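Local coordinates for Cif-like 1 (PDB 7JQY), which probably hydrolyses epoxides, as a Cif-like member of the alpha/beta hydrolase fold, and assembles as an octamer, at residues D193-K196 against A202-N205; A189-F194 against D206-Y211. The protein carries 1 engineered substitution. All coordinates share one frame; numbering follows the deposited sequence.

Contact 1 (D193-K196 against A202-N205); sequences DFYK and ALSN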
ATOM      1  N   ASP B 193       2.615  21.127  -3.849  1.00 33.55           N
ATOM      2  CA  ASP B 193       3.458  21.878  -2.931  1.00 34.38           C
ATOM      3  C   ASP B 193       4.468  22.718  -3.695  1.00 36.78           C
ATOM      4  O   ASP B 193       4.640  23.911  -3.413  1.00 34.27           O
ATOM      5  CB  ASP B 193       4.174  20.938  -1.970  1.00 33.55           C
ATOM      6  CG  ASP B 193       4.829  21.688  -0.823  1.00 36.77           C
ATOM      7  OD1 ASP B 193       4.117  22.000   0.158  1.00 36.66           O
ATOM      8  OD2 ASP B 193       6.039  21.984  -0.920  1.00 33.69           O
ATOM      9  N   PHE B 194       5.126  22.113  -4.690  1.00 34.82           N
ATOM     10  CA  PHE B 194       6.061  22.866  -5.515  1.00 36.18           C
ATOM     11  C   PHE B 194       5.392  24.109  -6.093  1.00 38.14           C
ATOM     12  O   PHE B 194       5.954  25.215  -6.046  1.00 35.37           O
ATOM     13  CB  PHE B 194       6.598  21.966  -6.628  1.00 34.33           C
ATOM     14  CG  PHE B 194       7.730  22.558  -7.389  1.00 35.18           C
ATOM     15  CD1 PHE B 194       7.491  23.446  -8.426  1.00 36.34           C
ATOM     16  CD2 PHE B 194       9.040  22.233  -7.067  1.00 35.12           C
ATOM     17  CE1 PHE B 194       8.544  24.013  -9.131  1.00 34.32           C
ATOM     18  CE2 PHE B 194      10.099  22.795  -7.763  1.00 34.33           C
ATOM     19  CZ  PHE B 194       9.851  23.685  -8.795  1.00 33.12           C
ATOM     20  N   TYR B 195       4.175  23.963  -6.558  1.00 31.32           N
ATOM     21  CA  TYR B 195       3.477  25.041  -7.150  1.00 32.76           C
ATOM     22  C   TYR B 195       3.070  26.118  -6.185  1.00 35.11           C
ATOM     23  O   TYR B 195       3.332  27.238  -6.420  1.00 34.06           O
ATOM     24  CB  TYR B 195       2.235  24.516  -7.855  1.00 34.87           C
ATOM     25  CG  TYR B 195       2.059  24.944  -9.264  1.00 34.81           C
ATOM     26  CD1 TYR B 195       2.599  24.234 -10.279  1.00 37.64           C
ATOM     27  CD2 TYR B 195       1.333  26.031  -9.580  1.00 40.34           C
ATOM     28  CE1 TYR B 195       2.435  24.612 -11.581  1.00 37.52           C
ATOM     29  CE2 TYR B 195       1.164  26.417 -10.872  1.00 39.69           C
ATOM     30  CZ  TYR B 195       1.717  25.693 -11.868  1.00 38.40           C
ATOM     31  OH  TYR B 195       1.547  26.055 -13.151  1.00 47.65           O
ATOM     32  N   LYS B 196       2.471  25.758  -5.075  1.00 33.59           N
ATOM     33  CA  LYS B 196       1.926  26.758  -4.165  1.00 34.83           C
ATOM     34  C   LYS B 196       3.021  27.547  -3.461  1.00 33.94           C
ATOM     35  O   LYS B 196       2.821  28.723  -3.145  1.00 34.84           O
ATOM     36  CB  LYS B 196       1.007  26.092  -3.146  1.00 34.08           C
ATOM     37  CG  LYS B 196      -0.293  25.593  -3.741  1.00 33.64           C
ATOM     38  CD  LYS B 196      -1.180  25.076  -2.646  1.00 34.40           C
ATOM     39  CE  LYS B 196      -2.001  23.885  -3.060  1.00 30.62           C
ATOM     40  NZ  LYS B 196      -3.191  23.766  -2.160  1.00 30.02           N
ATOM     41  N   ALA B 202      -3.623  33.124  -5.436  1.00 35.82           N
ATOM     42  CA  ALA B 202      -4.195  31.838  -5.063  1.00 35.07           C
ATOM     43  C   ALA B 202      -4.759  31.126  -6.291  1.00 33.92           C
ATOM     44  O   ALA B 202      -5.546  31.701  -7.049  1.00 30.61           O
ATOM     45  CB  ALA B 202      -5.288  32.024  -4.014  1.00 32.20           C
ATOM     46  N   LEU B 203      -4.350  29.874  -6.485  1.00 33.25           N
ATOM     47  CA  LEU B 203      -4.834  29.047  -7.579  1.00 35.14           C
ATOM     48  C   LEU B 203      -5.708  27.914  -7.052  1.00 34.78           C
ATOM     49  O   LEU B 203      -5.669  27.554  -5.872  1.00 35.33           O
ATOM     50  CB  LEU B 203      -3.665  28.472  -8.379  1.00 38.37           C
ATOM     51  CG  LEU B 203      -2.628  29.539  -8.731  1.00 34.53           C
ATOM     52  CD1 LEU B 203      -1.317  28.886  -9.128  1.00 35.76           C
ATOM     53  CD2 LEU B 203      -3.171  30.411  -9.846  1.00 34.48           C
ATOM     54  N   SER B 204      -6.501  27.343  -7.947  1.00 34.76           N
ATOM     55  CA  SER B 204      -7.384  26.256  -7.558  1.00 35.88           C
ATOM     56  C   SER B 204      -6.607  24.954  -7.614  1.00 32.24           C
ATOM     57  O   SER B 204      -5.798  24.746  -8.523  1.00 33.08           O
ATOM     58  CB  SER B 204      -8.601  26.184  -8.477  1.00 36.13           C
ATOM     59  OG  SER B 204      -9.209  24.901  -8.419  1.00 39.60           O
ATOM     60  N   ASN B 205      -6.826  24.104  -6.608  1.00 32.74           N
ATOM     61  CA  ASN B 205      -6.177  22.800  -6.582  1.00 32.40           C
ATOM     62  C   ASN B 205      -6.526  21.984  -7.816  1.00 34.07           C
ATOM     63  O   ASN B 205      -5.692  21.213  -8.308  1.00 33.37           O
ATOM     64  CB  ASN B 205      -6.597  22.015  -5.340  1.00 32.90           C
ATOM     65  CG  ASN B 205      -6.013  22.565  -4.068  1.00 34.50           C
ATOM     66  OD1 ASN B 205      -5.019  23.295  -4.079  1.00 33.64           O
ATOM     67  ND2 ASN B 205      -6.622  22.202  -2.947  1.00 31.34           N
TER
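Tyr195 offers the edge of its ring to Leu203: the Leu203 CD1 methyl lies in the ring plane, 3.9 Å from Tyr195 CE2 and equally close to Tyr195 CD2, so the leucine meets the rim of the ring and leaves its faces to other partners. The ring is thus held by Leu203 at its edge, by Trp285 stacked with it, and by Asp288 and Gln59, both bonded to its OH. One residue on, Lys196 makes the polar half of the contact. Its CG is anti to the carbonyl carbon (chi1 -71°) and the chain bends at chi3 (-145°), which carries the ammonium across to the side-chain amide of Asn205. Lys196 NZ donates to Asn205 OD1 at 2.7 Å, with a C=O...N angle of 130° and the donor somewhat tilted from the carbonyl plane. The two side chains meet at about a right angle, and Lys196 CE also comes within 3.2 Å of Asn205 OD1. This is the connection between two successive helices of the cap that alpha/beta hydrolases of this type carry over the central sheet: helix 187-198 ends, the chain loops back, and Ser204 N-caps helix 205-215 through its OG and the backbone N of Asp206. The ammonium is shared with a neighbouring subunit, whose Glu88 forms a salt bridge to Lys196 and whose Arg28 bonds Leu203 O through NH1.

Contact 2 (A189-F194 against D206-Y211); sequences AYILDF and DDIAVY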
ATOM      1  N   ALA B 189       0.954  15.386  -4.400  1.00 33.20           N
ATOM      2  CA  ALA B 189       1.453  16.069  -3.210  1.00 34.40           C
ATOM      3  C   ALA B 189       2.755  16.811  -3.503  1.00 36.42           C
ATOM      4  O   ALA B 189       2.990  17.904  -2.970  1.00 30.73           O
ATOM      5  CB  ALA B 189       1.634  15.069  -2.070  1.00 32.14           C
ATOM      6  N   TYR B 190       3.626  16.220  -4.319  1.00 31.93           N
ATOM      7  CA  TYR B 190       4.890  16.869  -4.638  1.00 33.75           C
ATOM      8  C   TYR B 190       4.675  18.108  -5.496  1.00 35.13           C
ATOM      9  O   TYR B 190       5.249  19.166  -5.221  1.00 32.68           O
ATOM     10  CB  TYR B 190       5.822  15.879  -5.340  1.00 33.18           C
ATOM     11  CG  TYR B 190       7.204  16.430  -5.658  1.00 36.60           C
ATOM     12  CD1 TYR B 190       8.155  16.625  -4.649  1.00 33.11           C
ATOM     13  CD2 TYR B 190       7.570  16.728  -6.967  1.00 35.89           C
ATOM     14  CE1 TYR B 190       9.415  17.100  -4.939  1.00 32.94           C
ATOM     15  CE2 TYR B 190       8.837  17.214  -7.272  1.00 35.24           C
ATOM     16  CZ  TYR B 190       9.756  17.398  -6.252  1.00 36.18           C
ATOM     17  OH  TYR B 190      11.015  17.882  -6.546  1.00 34.81           O
ATOM     18  N   ILE B 191       3.826  18.007  -6.521  1.00 32.42           N
ATOM     19  CA  ILE B 191       3.686  19.088  -7.491  1.00 32.09           C
ATOM     20  C   ILE B 191       2.798  20.208  -6.957  1.00 33.92           C
ATOM     21  O   ILE B 191       3.034  21.387  -7.245  1.00 28.52           O
ATOM     22  CB  ILE B 191       3.170  18.514  -8.823  1.00 32.08           C
ATOM     23  CG1 ILE B 191       4.329  17.880  -9.583  1.00 32.36           C
ATOM     24  CG2 ILE B 191       2.493  19.572  -9.671  1.00 31.40           C
ATOM     25  CD1 ILE B 191       3.895  16.739 -10.538  1.00 29.63           C
ATOM     26  N   LEU B 192       1.746  19.874  -6.200  1.00 33.67           N
ATOM     27  CA  LEU B 192       0.928  20.924  -5.598  1.00 33.70           C
ATOM     28  C   LEU B 192       1.753  21.770  -4.638  1.00 34.23           C
ATOM     29  O   LEU B 192       1.605  22.998  -4.590  1.00 32.14           O
ATOM     30  CB  LEU B 192      -0.273  20.318  -4.867  1.00 32.50           C
ATOM     31  CG  LEU B 192      -1.645  20.373  -5.539  1.00 34.24           C
ATOM     32  CD1 LEU B 192      -1.686  19.470  -6.777  1.00 35.31           C
ATOM     33  CD2 LEU B 192      -2.699  19.946  -4.546  1.00 32.15           C
ATOM     34  N   ASP B 193       2.615  21.127  -3.849  1.00 33.55           N
ATOM     35  CA  ASP B 193       3.458  21.878  -2.931  1.00 34.38           C
ATOM     36  C   ASP B 193       4.468  22.718  -3.695  1.00 36.78           C
ATOM     37  O   ASP B 193       4.640  23.911  -3.413  1.00 34.27           O
ATOM     38  CB  ASP B 193       4.174  20.938  -1.970  1.00 33.55           C
ATOM     39  CG  ASP B 193       4.829  21.688  -0.823  1.00 36.77           C
ATOM     40  OD1 ASP B 193       4.117  22.000   0.158  1.00 36.66           O
ATOM     41  OD2 ASP B 193       6.039  21.984  -0.920  1.00 33.69           O
ATOM     42  N   PHE B 194       5.126  22.113  -4.690  1.00 34.82           N
ATOM     43  CA  PHE B 194       6.061  22.866  -5.515  1.00 36.18           C
ATOM     44  C   PHE B 194       5.392  24.109  -6.093  1.00 38.14           C
ATOM     45  O   PHE B 194       5.954  25.215  -6.046  1.00 35.37           O
ATOM     46  CB  PHE B 194       6.598  21.966  -6.628  1.00 34.33           C
ATOM     47  CG  PHE B 194       7.730  22.558  -7.389  1.00 35.18           C
ATOM     48  CD1 PHE B 194       7.491  23.446  -8.426  1.00 36.34           C
ATOM     49  CD2 PHE B 194       9.040  22.233  -7.067  1.00 35.12           C
ATOM     50  CE1 PHE B 194       8.544  24.013  -9.131  1.00 34.32           C
ATOM     51  CE2 PHE B 194      10.099  22.795  -7.763  1.00 34.33           C
ATOM     52  CZ  PHE B 194       9.851  23.685  -8.795  1.00 33.12           C
ATOM     53  N   ASP B 206      -7.753  22.121  -8.321  1.00 34.17           N
ATOM     54  CA  ASP B 206      -8.147  21.330  -9.479  1.00 32.84           C
ATOM     55  C   ASP B 206      -7.306  21.672 -10.697  1.00 34.49           C
ATOM     56  O   ASP B 206      -7.006  20.789 -11.501  1.00 35.68           O
ATOM     57  CB  ASP B 206      -9.625  21.539  -9.798  1.00 36.41           C
ATOM     58  CG  ASP B 206     -10.537  21.130  -8.659  1.00 37.16           C
ATOM     59  OD1 ASP B 206     -10.066  20.457  -7.710  1.00 36.09           O
ATOM     60  OD2 ASP B 206     -11.726  21.504  -8.712  1.00 39.03           O
ATOM     61  N   ASP B 207      -6.874  22.931 -10.826  1.00 33.16           N
ATOM     62  CA  ASP B 207      -6.050  23.304 -11.974  1.00 32.47           C
ATOM     63  C   ASP B 207      -4.650  22.709 -11.857  1.00 33.27           C
ATOM     64  O   ASP B 207      -4.122  22.150 -12.823  1.00 31.05           O
ATOM     65  CB  ASP B 207      -5.958  24.827 -12.086  1.00 32.66           C
ATOM     66  CG  ASP B 207      -7.142  25.439 -12.795  1.00 34.33           C
ATOM     67  OD1 ASP B 207      -7.761  24.760 -13.653  1.00 28.92           O
ATOM     68  OD2 ASP B 207      -7.439  26.613 -12.493  1.00 25.92           O
ATOM     69  N   ILE B 208      -4.027  22.827 -10.677  1.00 33.10           N
ATOM     70  CA  ILE B 208      -2.688  22.269 -10.497  1.00 32.39           C
ATOM     71  C   ILE B 208      -2.716  20.747 -10.641  1.00 34.53           C
ATOM     72  O   ILE B 208      -1.774  20.147 -11.176  1.00 35.45           O
ATOM     73  CB  ILE B 208      -2.100  22.711  -9.140  1.00 35.05           C
ATOM     74  CG1 ILE B 208      -2.225  24.231  -8.959  1.00 32.32           C
ATOM     75  CG2 ILE B 208      -0.633  22.305  -9.032  1.00 34.16           C
ATOM     76  CD1 ILE B 208      -2.110  24.686  -7.524  1.00 35.50           C
ATOM     77  N   ALA B 209      -3.809  20.104 -10.220  1.00 32.53           N
ATOM     78  CA  ALA B 209      -3.907  18.647 -10.321  1.00 35.20           C
ATOM     79  C   ALA B 209      -3.898  18.173 -11.772  1.00 31.54           C
ATOM     80  O   ALA B 209      -3.499  17.038 -12.051  1.00 32.26           O
ATOM     81  CB  ALA B 209      -5.167  18.153  -9.609  1.00 33.54           C
ATOM     82  N   VAL B 210      -4.323  19.021 -12.706  1.00 32.79           N
ATOM     83  CA  VAL B 210      -4.220  18.668 -14.117  1.00 33.06           C
ATOM     84  C   VAL B 210      -2.763  18.443 -14.498  1.00 35.54           C
ATOM     85  O   VAL B 210      -2.427  17.461 -15.180  1.00 33.72           O
ATOM     86  CB  VAL B 210      -4.862  19.768 -14.976  1.00 32.74           C
ATOM     87  CG1 VAL B 210      -4.617  19.502 -16.454  1.00 30.48           C
ATOM     88  CG2 VAL B 210      -6.345  19.880 -14.659  1.00 35.38           C
ATOM     89  N   TYR B 211      -1.871  19.335 -14.048  1.00 31.34           N
ATOM     90  CA  TYR B 211      -0.440  19.126 -14.260  1.00 31.00           C
ATOM     91  C   TYR B 211       0.042  17.879 -13.529  1.00 29.53           C
ATOM     92  O   TYR B 211       0.721  17.025 -14.111  1.00 29.16           O
ATOM     93  CB  TYR B 211       0.361  20.336 -13.775  1.00 31.55           C
ATOM     94  CG  TYR B 211      -0.071  21.690 -14.276  1.00 32.68           C
ATOM     95  CD1 TYR B 211      -0.318  21.921 -15.631  1.00 29.94           C
ATOM     96  CD2 TYR B 211      -0.179  22.760 -13.392  1.00 31.87           C
ATOM     97  CE1 TYR B 211      -0.696  23.174 -16.083  1.00 31.90           C
ATOM     98  CE2 TYR B 211      -0.549  24.015 -13.830  1.00 32.43           C
ATOM     99  CZ  TYR B 211      -0.799  24.226 -15.174  1.00 35.68           C
ATOM    100  OH  TYR B 211      -1.171  25.480 -15.599  1.00 33.45           O
TER
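Flat groups stay at the margin of the packing between Leu192 and Ile208: the ring of Tyr211 has on one face the backbone oxygen of Asp207, one turn earlier in the same helix, 4.0 Å above its plane and offset toward the rim, while its OH is bonded to Asp288 and Arg65. The touching itself is aliphatic. In Ile208 a chi1 of -50° sets CG1 beside the backbone N and leaves CG2 anti to it, projecting at the opposing helix between two successive residues there. Ile208 CG2 lies 3.8 Å from Leu192 CD1 and 4.2 Å from Ile191 CG2, and it also reaches down to the backbone, 4.0 Å from Leu192 CA. These are two helices of the cap, successive in the chain, whose axes approach to 9.2 Å with their directions 124° apart, well short of antiparallel. A crossing this steep confines the contact to a few side chains, with Leu192 and Ile208 as the closest pair of CA atoms, 6.2 Å apart. Leu192 leaves its backbone at an angle to the interface, yet its CD1 turns inward and also lies against the backbone N of Ala209. Ile191 also touches Ala212 and Tyr215, further along helix 205-215. Ala189, Tyr190 and Asp193 meet Met181, Leu182 and Ile178 of another subunit, while helix 169-173 of the same chain packs on Tyr190.

In the fold
Read from the N terminus, the chain lays down the sheet through strand 140-146 before entering the cap, and it rejoins the sheet at strand 250-255, so both contacts lie within this one excursion. Helix 187-198 contributes the first segment of each, and the two segments overlap at Asp193 and Phe194. Contact 1 closes the short loop out of that helix, and contact 2 closes a longer one around it, joining the helix bodies on either side of the turn. Their centres are 6 Å apart and they touch: Tyr195 packs against Ile208 and Tyr211, and Leu203 against Ile208, so the turn and the helix pair pack against each other.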